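Local coordinates for protein hydrolase, putative (Plasmodium vivax, PDB 2B30) that is a putative Cof-like hydrolase of the HAD superfamily that binds calcium and is probably a metal-dependent phosphatase, at residues T100-Y103 with T109-D112. Residues are numbered along the deposited sequence; the frame is centred on the assembly and turned at random.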
loop_
_atom_site.group_PDB
_atom_site.type_symbol
_atom_site.label_atom_id
_atom_site.label_comp_id
_atom_site.label_asym_id
_atom_site.label_seq_id
_atom_site.Cartn_x
_atom_site.Cartn_y
_atom_site.Cartn_z
ATOM N N THR A 100 0.882 1.404 12.694
ATOM C CA THR A 100 -0.086 0.721 13.545
ATOM C C THR A 100 -0.566 1.609 14.711
ATOM O O THR A 100 -1.581 1.308 15.353
ATOM C CB THR A 100 0.479 -0.617 14.069
ATOM O OG1 THR A 100 1.716 -0.387 14.746
ATOM C CG2 THR A 100 0.734 -1.565 12.922
ATOM N N ILE A 101 0.144 2.704 14.977
ATOM C CA ILE A 101 -0.338 3.703 15.932
ATOM C C ILE A 101 -0.289 5.093 15.305
ATOM O O ILE A 101 0.754 5.513 14.815
ATOM C CB ILE A 101 0.456 3.698 17.269
ATOM C CG1 ILE A 101 0.274 2.366 17.978
ATOM C CG2 ILE A 101 -0.030 4.823 18.206
ATOM C CD1 ILE A 101 1.165 2.194 19.195
ATOM N N VAL A 102 -1.414 5.805 15.348
ATOM C CA VAL A 102 -1.523 7.127 14.725
ATOM C C VAL A 102 -2.230 8.118 15.648
ATOM O O VAL A 102 -3.307 7.819 16.164
ATOM C CB VAL A 102 -2.307 7.051 13.399
ATOM C CG1 VAL A 102 -2.362 8.418 12.734
ATOM C CG2 VAL A 102 -1.689 6.029 12.469
ATOM N N TYR A 103 -1.621 9.285 15.848
ATOM C CA TYR A 103 -2.208 10.349 16.662
ATOM C C TYR A 103 -2.513 11.570 15.814
ATOM O O TYR A 103 -1.706 11.950 14.954
ATOM C CB TYR A 103 -1.261 10.760 17.779
ATOM C CG TYR A 103 -0.977 9.659 18.764
ATOM C CD1 TYR A 103 -1.969 9.176 19.603
ATOM C CD2 TYR A 103 0.288 9.107 18.866
ATOM C CE1 TYR A 103 -1.703 8.159 20.510
ATOM C CE2 TYR A 103 0.562 8.092 19.773
ATOM C CZ TYR A 103 -0.432 7.631 20.585
ATOM O OH TYR A 103 -0.152 6.632 21.463
ATOM N N THR A 109 -6.309 8.988 19.416
ATOM C CA THR A 109 -5.842 7.732 18.863
ATOM C C THR A 109 -6.690 7.389 17.646
ATOM O O THR A 109 -7.833 6.916 17.767
ATOM C CB THR A 109 -5.935 6.591 19.890
ATOM O OG1 THR A 109 -5.091 6.879 21.003
ATOM C CG2 THR A 109 -5.484 5.286 19.278
ATOM N N LEU A 110 -6.128 7.655 16.476
ATOM C CA LEU A 110 -6.793 7.331 15.225
ATOM C C LEU A 110 -6.659 5.843 14.935
ATOM O O LEU A 110 -7.493 5.261 14.266
ATOM C CB LEU A 110 -6.219 8.170 14.072
ATOM C CG LEU A 110 -6.545 9.672 14.074
ATOM C CD1 LEU A 110 -5.815 10.432 12.951
ATOM C CD2 LEU A 110 -8.022 9.857 13.934
ATOM N N LEU A 111 -5.620 5.220 15.464
ATOM C CA LEU A 111 -5.339 3.834 15.145
ATOM C C LEU A 111 -4.357 3.264 16.138
ATOM O O LEU A 111 -3.301 3.855 16.391
ATOM C CB LEU A 111 -4.736 3.739 13.742
ATOM C CG LEU A 111 -4.714 2.335 13.136
ATOM C CD1 LEU A 111 -6.123 1.832 12.787
ATOM C CD2 LEU A 111 -3.821 2.341 11.897
ATOM N N ASP A 112 -4.735 2.124 16.705
ATOM C CA ASP A 112 -3.870 1.314 17.548
ATOM C C ASP A 112 -4.070 -0.133 17.119
ATOM O O ASP A 112 -4.907 -0.834 17.679
ATOM C CB ASP A 112 -4.233 1.496 19.028
ATOM C CG ASP A 112 -3.265 0.768 19.985
ATOM O OD1 ASP A 112 -2.522 -0.147 19.552
ATOM O OD2 ASP A 112 -3.249 1.121 21.185
#
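V102 faces two consecutive residues, L110 and L111, across an antiparallel hairpin, and the pairing is a worked example of the classic beta bulge. Its backbone reaches both: V102 N donates to L111 O at 2.9 Å, meeting a lone pair in the carbonyl plane, while V102 O accepts from L110 N at 2.8 Å, with L110 N tilted 22° from the plane of the V102 carbonyl. The extra residue shifts the register by one, so that I101 pairs with D112 but Y103 with T109, both as non-hydrogen-bonded pairs.

The side chain of V102 meets both residues of the bulge. Its CB lies about equally far from the CB atoms of L110 and L111, and from there the two branches part company. CG1, anti to the backbone N (chi1 -178°), runs to L110, with CD1 of that leucine 4.0 Å away from it; CG2, beside the backbone N, approaches L111 CB at the same 4.0 Å. One valine thus packs obliquely against both leucines.

On the other face, I101, Y103, T109 and D112 project together. T109 OG1 lies at the edge of the Y103 ring, near its plane and 3.7 Å from CE1, while the Y103 hydroxyl is hydrogen-bonded to E142. D112 runs beside I101; its OD1 is hydrogen-bonded to N180 and its OD2 forms a salt bridge with R140 of strand 136-140, tying this face to the region of the six-stranded sheet.

Within the chain, strand 109-112 is an outermost strand of the HAD core sheet, the one that also contains strand 29-33, and the hairpin lies away from the calcium site. Strand 101-103 joins it to strand 94-96. Helix 225-235 packs on the side of V102 and L111, with L232 touching V102 and L110, and Y231 touching L111.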